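Local coordinates for protein cellulose hydrolase (PDB 4YZT) that hydrolyses beta-1,4-glucan chains such as cellulose as an endoglucanase of glycoside hydrolase family 5, and here holds a bound cellotetraose, at residues L155-V160 / G190-I195; P255-F260 / K296-P301. One frame throughout, in Å; residues are numbered along the deposited sequence.

In the fold
Both contacts belong to the eight-stranded beta/alpha barrel of the family 5 catalytic domain, and they illustrate how a barrel uses one chemistry between its strands and another between strand ends and the surrounding helices. Contact 1 lies within the barrel wall: neighbouring parallel strands 155-158 and 194-196 meet through backbone hydrogen bonds, with a buried arginine at one end, and every touching residue is buried. Contact 2 lies in the outer, helical layer, where helix 243-261 packs against the turn leading from helix 280-296 into the last barrel strand, 299-303; Tyr-257 and Gln-298 are partly exposed, no hydrogen bond crosses, and an aromatic pair with a methionine methyl does the work. Their centres are about 19 Å apart.

Contact 1 (L155-V160 / G190-I195); sequences LLFEIV and GQRLVI
One face of the Phe-157 ring is covered by Arg-192, whose CD sits over the centre of the ring, 3.5 Å from its centroid, a CH-pi contact made with the aliphatic part of the chain. The guanidinium beyond it is tilted 35° from the ring and receives Leu-155 O at its edge, in plane, where NH1 donates a bond of 2.9 Å to that oxygen, approaching 25° out of the carbonyl plane. A bend at chi3 (-51°) turns the guanidinium back toward this oxygen while CD stays over the ring. Its other bonds run to NE on Asn-189 OD1, NH1 also on Ser-152 O, and NH2 on the backbone oxygens of Lys-149 and Lys-151, so the buried guanidinium is gripped by backbone carbonyls and the OD1 of an asparagine. Leu-155 O also accepts from a water that in turn accepts from Leu-193 N, bridging the strands just before their direct pairing starts.

From there the chains run as neighbouring parallel strands of a beta-alpha-beta unit, with helix 168-184 as the crossover of this barrel segment. Phe-157 N donates to Leu-193 O, Ile-195 N to Phe-157 O at 2.7 Å, and Ile-159 N to Ile-195 O, all nearly straight. On the face carrying Glu-158, Leu-156 CD2 meets both Leu-193 CB and Ile-195 CD1 at 3.9 Å, and the Glu-158 chain starts off beside Ile-195, CB to CB 4.0 Å; its carboxylate forms a salt bridge with Arg-72, and the side chain lies about 8 Å from a bound glucose unit. On the helix side, Ile-159 CD1 touches Val-194 CG1 at 3.6 Å, both residues also packing on helix 168-184.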
ATOM      1  N   LEU A 155      20.930   5.943  10.299  1.00 12.41           N
ATOM      2  CA  LEU A 155      20.376   4.598  10.457  1.00 11.35           C
ATOM      3  C   LEU A 155      19.627   4.501  11.786  1.00 11.64           C
ATOM      4  O   LEU A 155      20.176   4.804  12.851  1.00 11.96           O
ATOM      5  CB  LEU A 155      21.472   3.528  10.365  1.00 11.70           C
ATOM      6  CG  LEU A 155      21.029   2.064  10.593  1.00 14.56           C
ATOM      7  CD1 LEU A 155      20.052   1.559   9.520  1.00 14.06           C
ATOM      8  CD2 LEU A 155      22.246   1.159  10.685  1.00 15.21           C
ATOM      9  N   LEU A 156      18.364   4.095  11.692  1.00 10.61           N
ATOM     10  CA  LEU A 156      17.473   3.914  12.834  1.00 12.23           C
ATOM     11  C   LEU A 156      17.247   2.418  13.057  1.00 12.30           C
ATOM     12  O   LEU A 156      17.227   1.644  12.099  1.00  9.99           O
ATOM     13  CB  LEU A 156      16.124   4.612  12.605  1.00 11.55           C
ATOM     14  CG  LEU A 156      16.058   6.150  12.494  1.00 14.33           C
ATOM     15  CD1 LEU A 156      16.455   6.618  11.105  1.00 14.91           C
ATOM     16  CD2 LEU A 156      14.661   6.661  12.829  1.00 12.02           C
ATOM     17  N   PHE A 157      17.080   2.008  14.312  1.00 13.21           N
ATOM     18  CA  PHE A 157      16.696   0.621  14.613  1.00 14.82           C
ATOM     19  C   PHE A 157      15.225   0.555  15.002  1.00 14.10           C
ATOM     20  O   PHE A 157      14.780   1.327  15.857  1.00 14.83           O
ATOM     21  CB  PHE A 157      17.508   0.021  15.770  1.00 12.23           C
ATOM     22  CG  PHE A 157      18.989  -0.136  15.511  1.00 13.80           C
ATOM     23  CD1 PHE A 157      19.508  -0.157  14.236  1.00 12.30           C
ATOM     24  CD2 PHE A 157      19.862  -0.274  16.586  1.00 11.93           C
ATOM     25  CE1 PHE A 157      20.890  -0.306  14.027  1.00 14.51           C
ATOM     26  CE2 PHE A 157      21.237  -0.420  16.391  1.00 12.47           C
ATOM     27  CZ  PHE A 157      21.747  -0.439  15.109  1.00 12.37           C
ATOM     28  N   GLU A 158      14.485  -0.377  14.406  1.00 10.05           N
ATOM     29  CA  GLU A 158      13.108  -0.662  14.818  1.00  9.20           C
ATOM     30  C   GLU A 158      13.049  -2.041  15.493  1.00 10.96           C
ATOM     31  O   GLU A 158      13.334  -3.062  14.873  1.00 10.21           O
ATOM     32  CB  GLU A 158      12.151  -0.603  13.628  1.00 10.19           C
ATOM     33  CG  GLU A 158      10.725  -1.017  13.997  1.00 10.77           C
ATOM     34  CD  GLU A 158       9.800  -1.090  12.782  1.00 14.58           C
ATOM     35  OE1 GLU A 158      10.302  -1.013  11.641  1.00 15.27           O
ATOM     36  OE2 GLU A 158       8.574  -1.239  12.976  1.00 13.51           O
ATOM     37  N   ILE A 159      12.698  -2.060  16.772  1.00  9.66           N
ATOM     38  CA  ILE A 159      12.788  -3.282  17.584  1.00 10.22           C
ATOM     39  C   ILE A 159      12.066  -4.521  17.008  1.00 12.85           C
ATOM     40  O   ILE A 159      12.680  -5.589  16.902  1.00 13.00           O
ATOM     41  CB  ILE A 159      12.270  -3.011  19.010  1.00 10.37           C
ATOM     42  CG1 ILE A 159      13.088  -1.887  19.655  1.00 11.40           C
ATOM     43  CG2 ILE A 159      12.361  -4.266  19.883  1.00 10.80           C
ATOM     44  CD1 ILE A 159      14.580  -2.185  19.683  1.00 12.13           C
ATOM     45  N   VAL A 160      10.790  -4.387  16.638  1.00 11.45           N
ATOM     46  CA  VAL A 160      10.032  -5.517  16.101  1.00 11.57           C
ATOM     47  C   VAL A 160       8.774  -5.071  15.327  1.00 10.21           C
ATOM     48  O   VAL A 160       8.024  -4.192  15.769  1.00  9.99           O
ATOM     49  CB  VAL A 160       9.614  -6.512  17.243  1.00 14.48           C
ATOM     50  CG1 VAL A 160       8.722  -5.828  18.301  1.00 11.55           C
ATOM     51  CG2 VAL A 160       8.921  -7.747  16.691  1.00 12.97           C
ATOM     52  N   GLY A 190      24.538   4.657  21.655  1.00 20.50           N
ATOM     53  CA  GLY A 190      24.112   5.393  22.833  1.00 22.63           C
ATOM     54  C   GLY A 190      23.076   6.446  22.488  1.00 21.21           C
ATOM     55  O   GLY A 190      22.199   6.760  23.299  1.00 22.22           O
ATOM     56  N   GLN A 191      23.160   6.985  21.277  1.00 18.06           N
ATOM     57  CA  GLN A 191      22.251   8.048  20.871  1.00 17.49           C
ATOM     58  C   GLN A 191      21.411   7.710  19.646  1.00 14.70           C
ATOM     59  O   GLN A 191      20.597   8.530  19.201  1.00 14.50           O
ATOM     60  CB  GLN A 191      23.040   9.333  20.601  1.00 24.47           C
ATOM     61  CG  GLN A 191      23.781   9.863  21.822  1.00 30.77           C
ATOM     62  CD  GLN A 191      22.831  10.287  22.926  1.00 37.15           C
ATOM     63  OE1 GLN A 191      21.798  10.917  22.670  1.00 38.91           O
ATOM     64  NE2 GLN A 191      23.168   9.940  24.162  1.00 39.46           N
ATOM     65  N   ARG A 192      21.586   6.512  19.095  1.00 14.30           N
ATOM     66  CA  ARG A 192      20.859   6.151  17.881  1.00 14.79           C
ATOM     67  C   ARG A 192      19.350   6.183  18.118  1.00 14.70           C
ATOM     68  O   ARG A 192      18.876   5.810  19.195  1.00 16.61           O
ATOM     69  CB  ARG A 192      21.291   4.772  17.379  1.00 13.26           C
ATOM     70  CG  ARG A 192      20.720   4.427  16.007  1.00 14.68           C
ATOM     71  CD  ARG A 192      21.292   3.128  15.456  1.00 12.49           C
ATOM     72  NE  ARG A 192      22.741   3.133  15.503  1.00 13.18           N
ATOM     73  CZ  ARG A 192      23.523   3.781  14.642  1.00 15.77           C
ATOM     74  NH1 ARG A 192      22.996   4.496  13.659  1.00 13.07           N
ATOM     75  NH2 ARG A 192      24.836   3.724  14.779  1.00 16.16           N
ATOM     76  N   LEU A 193      18.604   6.681  17.141  1.00 16.19           N
ATOM     77  CA  LEU A 193      17.145   6.659  17.243  1.00 13.45           C
ATOM     78  C   LEU A 193      16.643   5.213  17.206  1.00 13.31           C
ATOM     79  O   LEU A 193      17.023   4.438  16.337  1.00 12.47           O
ATOM     80  CB  LEU A 193      16.506   7.492  16.129  1.00 14.44           C
ATOM     81  CG  LEU A 193      16.773   9.000  16.245  1.00 15.89           C
ATOM     82  CD1 LEU A 193      16.189   9.734  15.052  1.00 16.95           C
ATOM     83  CD2 LEU A 193      16.205   9.554  17.559  1.00 18.25           C
ATOM     84  N   VAL A 194      15.812   4.851  18.182  1.00 11.49           N
ATOM     85  CA  VAL A 194      15.258   3.512  18.271  1.00 11.45           C
ATOM     86  C   VAL A 194      13.733   3.597  18.215  1.00 12.97           C
ATOM     87  O   VAL A 194      13.116   4.370  18.960  1.00 13.76           O
ATOM     88  CB  VAL A 194      15.715   2.794  19.574  1.00 12.58           C
ATOM     89  CG1 VAL A 194      15.045   1.429  19.701  1.00 11.91           C
ATOM     90  CG2 VAL A 194      17.231   2.653  19.585  1.00 13.08           C
ATOM     91  N   ILE A 195      13.132   2.806  17.329  1.00 10.84           N
ATOM     92  CA  ILE A 195      11.701   2.899  17.059  1.00 11.33           C
ATOM     93  C   ILE A 195      10.915   1.815  17.788  1.00 11.83           C
ATOM     94  O   ILE A 195      11.167   0.630  17.591  1.00 10.88           O
ATOM     95  CB  ILE A 195      11.425   2.786  15.545  1.00  9.23           C
ATOM     96  CG1 ILE A 195      12.237   3.841  14.772  1.00 11.26           C
ATOM     97  CG2 ILE A 195       9.929   2.954  15.251  1.00  9.97           C
ATOM     98  CD1 ILE A 195      12.441   3.479  13.292  1.00 11.39           C
TER
HETATM   99  O   HOH W   1      19.628   7.118  14.407  1.00 19.47           O
HETATM  100  O   HOH W   2       9.314  -1.625  17.122  1.00 13.17           O

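Contact 2 (P255-F260 / K296-P301)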
ATOM      1  N   PRO A 255      -5.434  11.875  17.679  1.00 14.59           N
ATOM      2  CA  PRO A 255      -5.075  11.595  19.080  1.00 15.45           C
ATOM      3  C   PRO A 255      -3.606  11.217  19.292  1.00 14.98           C
ATOM      4  O   PRO A 255      -3.096  11.368  20.414  1.00 14.76           O
ATOM      5  CB  PRO A 255      -5.983  10.412  19.443  1.00 16.97           C
ATOM      6  CG  PRO A 255      -7.152  10.549  18.546  1.00 15.57           C
ATOM      7  CD  PRO A 255      -6.591  11.069  17.250  1.00 14.15           C
ATOM      8  N   VAL A 256      -2.937  10.732  18.248  1.00 14.13           N
ATOM      9  CA  VAL A 256      -1.525  10.361  18.361  1.00 13.44           C
ATOM     10  C   VAL A 256      -0.691  11.635  18.390  1.00 14.88           C
ATOM     11  O   VAL A 256       0.298  11.736  19.124  1.00 14.45           O
ATOM     12  CB  VAL A 256      -1.070   9.438  17.206  1.00 13.98           C
ATOM     13  CG1 VAL A 256       0.426   9.163  17.280  1.00 13.95           C
ATOM     14  CG2 VAL A 256      -1.844   8.126  17.252  1.00 15.25           C
ATOM     15  N   TYR A 257      -1.110  12.618  17.601  1.00 12.87           N
ATOM     16  CA  TYR A 257      -0.508  13.933  17.685  1.00 14.94           C
ATOM     17  C   TYR A 257      -0.720  14.524  19.078  1.00 16.93           C
ATOM     18  O   TYR A 257       0.207  15.046  19.689  1.00 17.48           O
ATOM     19  CB  TYR A 257      -1.090  14.864  16.622  1.00 12.06           C
ATOM     20  CG  TYR A 257      -0.701  16.293  16.843  1.00 15.71           C
ATOM     21  CD1 TYR A 257       0.556  16.747  16.473  1.00 16.42           C
ATOM     22  CD2 TYR A 257      -1.584  17.190  17.424  1.00 15.06           C
ATOM     23  CE1 TYR A 257       0.931  18.061  16.677  1.00 18.96           C
ATOM     24  CE2 TYR A 257      -1.222  18.509  17.636  1.00 20.17           C
ATOM     25  CZ  TYR A 257       0.039  18.937  17.258  1.00 21.80           C
ATOM     26  OH  TYR A 257       0.411  20.246  17.454  1.00 28.11           O
ATOM     27  N   GLU A 258      -1.941  14.436  19.591  1.00 13.67           N
ATOM     28  CA  GLU A 258      -2.239  15.096  20.855  1.00 14.95           C
ATOM     29  C   GLU A 258      -1.533  14.461  22.059  1.00 17.36           C
ATOM     30  O   GLU A 258      -1.082  15.171  22.953  1.00 16.73           O
ATOM     31  CB  GLU A 258      -3.752  15.119  21.094  1.00 18.74           C
ATOM     32  CG  GLU A 258      -4.554  15.938  20.075  1.00 19.55           C
ATOM     33  CD  GLU A 258      -6.061  15.785  20.275  1.00 23.96           C
ATOM     34  OE1 GLU A 258      -6.737  16.790  20.581  1.00 25.99           O
ATOM     35  OE2 GLU A 258      -6.564  14.649  20.141  1.00 25.36           O
ATOM     36  N   LYS A 259      -1.437  13.136  22.093  1.00 17.68           N
ATOM     37  CA  LYS A 259      -0.833  12.460  23.243  1.00 17.77           C
ATOM     38  C   LYS A 259       0.683  12.475  23.179  1.00 17.81           C
ATOM     39  O   LYS A 259       1.346  12.596  24.212  1.00 18.40           O
ATOM     40  CB  LYS A 259      -1.316  11.004  23.356  1.00 16.64           C
ATOM     41  CG  LYS A 259      -0.823  10.318  24.637  1.00 17.24           C
ATOM     42  CD  LYS A 259      -1.499   8.982  24.891  1.00 17.67           C
ATOM     43  CE  LYS A 259      -1.160   8.470  26.282  1.00 22.77           C
ATOM     44  NZ  LYS A 259      -2.060   7.349  26.668  1.00 27.50           N
ATOM     45  N   PHE A 260       1.226  12.358  21.972  1.00 15.78           N
ATOM     46  CA  PHE A 260       2.656  12.094  21.834  1.00 17.04           C
ATOM     47  C   PHE A 260       3.427  13.172  21.088  1.00 13.98           C
ATOM     48  O   PHE A 260       4.406  13.686  21.614  1.00 15.91           O
ATOM     49  CB  PHE A 260       2.878  10.746  21.151  1.00 14.57           C
ATOM     50  CG  PHE A 260       2.397   9.563  21.970  1.00 15.59           C
ATOM     51  CD1 PHE A 260       2.939   9.303  23.220  1.00 15.25           C
ATOM     52  CD2 PHE A 260       1.422   8.706  21.474  1.00 14.05           C
ATOM     53  CE1 PHE A 260       2.497   8.219  23.983  1.00 16.62           C
ATOM     54  CE2 PHE A 260       0.989   7.614  22.214  1.00 15.37           C
ATOM     55  CZ  PHE A 260       1.521   7.369  23.473  1.00 14.24           C
ATOM     56  N   LYS A 296       0.699  17.180   8.244  1.00 11.60           N
ATOM     57  CA  LYS A 296       0.074  18.160   9.139  1.00 13.32           C
ATOM     58  C   LYS A 296       0.363  17.855  10.604  1.00 10.85           C
ATOM     59  O   LYS A 296       0.590  18.767  11.413  1.00 12.18           O
ATOM     60  CB  LYS A 296      -1.440  18.183   8.909  1.00 15.65           C
ATOM     61  CG  LYS A 296      -2.249  19.062   9.867  1.00 17.94           C
ATOM     62  CD  LYS A 296      -3.747  18.901   9.565  1.00 15.26           C
ATOM     63  CE  LYS A 296      -4.612  19.842  10.361  1.00 17.44           C
ATOM     64  NZ  LYS A 296      -6.065  19.588  10.107  1.00 18.34           N
ATOM     65  N   TYR A 297       0.337  16.572  10.953  1.00 11.74           N
ATOM     66  CA  TYR A 297       0.508  16.203  12.354  1.00 13.51           C
ATOM     67  C   TYR A 297       1.938  15.747  12.650  1.00 14.60           C
ATOM     68  O   TYR A 297       2.192  15.116  13.672  1.00 14.17           O
ATOM     69  CB  TYR A 297      -0.521  15.138  12.751  1.00 13.25           C
ATOM     70  CG  TYR A 297      -1.926  15.718  12.841  1.00 12.89           C
ATOM     71  CD1 TYR A 297      -2.248  16.648  13.818  1.00 13.89           C
ATOM     72  CD2 TYR A 297      -2.923  15.344  11.942  1.00 13.09           C
ATOM     73  CE1 TYR A 297      -3.519  17.198  13.904  1.00 13.81           C
ATOM     74  CE2 TYR A 297      -4.202  15.892  12.023  1.00 14.68           C
ATOM     75  CZ  TYR A 297      -4.486  16.810  13.016  1.00 15.38           C
ATOM     76  OH  TYR A 297      -5.742  17.370  13.106  1.00 16.01           O
ATOM     77  N   GLN A 298       2.861  16.100  11.759  1.00 13.07           N
ATOM     78  CA  GLN A 298       4.287  15.837  11.958  1.00 14.93           C
ATOM     79  C   GLN A 298       4.641  14.355  12.154  1.00 11.85           C
ATOM     80  O   GLN A 298       5.475  14.022  13.003  1.00 15.01           O
ATOM     81  CB  GLN A 298       4.801  16.642  13.156  1.00 16.76           C
ATOM     82  CG  GLN A 298       4.501  18.134  13.057  1.00 20.76           C
ATOM     83  CD  GLN A 298       4.827  18.861  14.343  1.00 27.52           C
ATOM     84  OE1 GLN A 298       5.858  18.613  14.956  1.00 29.90           O
ATOM     85  NE2 GLN A 298       3.939  19.744  14.770  1.00 31.04           N
ATOM     86  N   MET A 299       4.036  13.486  11.344  1.00 11.52           N
ATOM     87  CA  MET A 299       4.309  12.052  11.367  1.00 11.86           C
ATOM     88  C   MET A 299       4.922  11.607  10.044  1.00 13.24           C
ATOM     89  O   MET A 299       4.398  11.923   8.983  1.00 11.75           O
ATOM     90  CB  MET A 299       3.024  11.266  11.627  1.00 12.22           C
ATOM     91  CG  MET A 299       2.349  11.654  12.917  1.00 15.31           C
ATOM     92  SD  MET A 299       0.650  11.115  12.903  1.00 13.76           S
ATOM     93  CE  MET A 299       0.155  11.660  14.539  1.00 15.48           C
ATOM     94  N   VAL A 300       6.038  10.892  10.111  1.00 12.63           N
ATOM     95  CA  VAL A 300       6.734  10.457   8.904  1.00 11.15           C
ATOM     96  C   VAL A 300       5.971   9.295   8.258  1.00  8.68           C
ATOM     97  O   VAL A 300       5.812   8.238   8.871  1.00  8.54           O
ATOM     98  CB  VAL A 300       8.165  10.005   9.223  1.00  9.96           C
ATOM     99  CG1 VAL A 300       8.856   9.452   7.969  1.00 10.15           C
ATOM    100  CG2 VAL A 300       8.980  11.129   9.859  1.00  8.92           C
ATOM    101  N   PRO A 301       5.474   9.495   7.027  1.00  9.81           N
ATOM    102  CA  PRO A 301       4.755   8.410   6.355  1.00 10.11           C
ATOM    103  C   PRO A 301       5.678   7.548   5.498  1.00 10.01           C
ATOM    104  O   PRO A 301       6.346   8.061   4.586  1.00  9.60           O
ATOM    105  CB  PRO A 301       3.730   9.158   5.490  1.00 11.26           C
ATOM    106  CG  PRO A 301       4.399  10.475   5.169  1.00 12.54           C
ATOM    107  CD  PRO A 301       5.390  10.769   6.289  1.00 11.31           C
TER
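The Schellman motif that ends helix 280-296 forms the receiving side of this contact, and the face of the Tyr-257 ring, presented by helix 243-261, rests on it. Tyr-297 meets that face through CD1, which comes to 3.4 Å from Tyr-257 CG and also lies close to CB. The two rings are inclined at 50° with centroids 5.2 Å apart, an oblique aromatic pair. Tyr-257 reaches across because its CG is anti to the backbone N (chi1 169°), which carries the ring past the Tyr-297 backbone; its CD1 is 3.6 Å from Tyr-297 O. At the ring edge, Gln-298 brings NE2 to 3.9 Å from Tyr-257 CE1, with the amide plane steeply inclined to the ring.

Gln-298, with positive phi, is the C-prime residue of the motif: Met-299 N bonds back to Ala-294 O and Gln-298 N to His-295 O, and the reversal sends the chain into strand 299-303, the eighth strand of the barrel. The long Met-299 side chain, extended beyond CG, then points its methyl at the helix, CE lying 3.4 Å from the backbone N of Tyr-257 and 3.7 Å from Val-256 CB. Met-299 also touches Val-267 and Ile-269 of the preceding strand, joining sheet and helix through one side chain. Losing the Tyr-257 ring to an alanine here would probably leave Tyr-297 CD1 and the Gln-298 amide without the ring face and edge they meet. The hydroxyl of Tyr-297 is bonded to Glu-250 on helix 243-261, which also forms a salt bridge with Lys-296, a polar tie from helix 243-261 to the end of helix 280-296 and the turn after it.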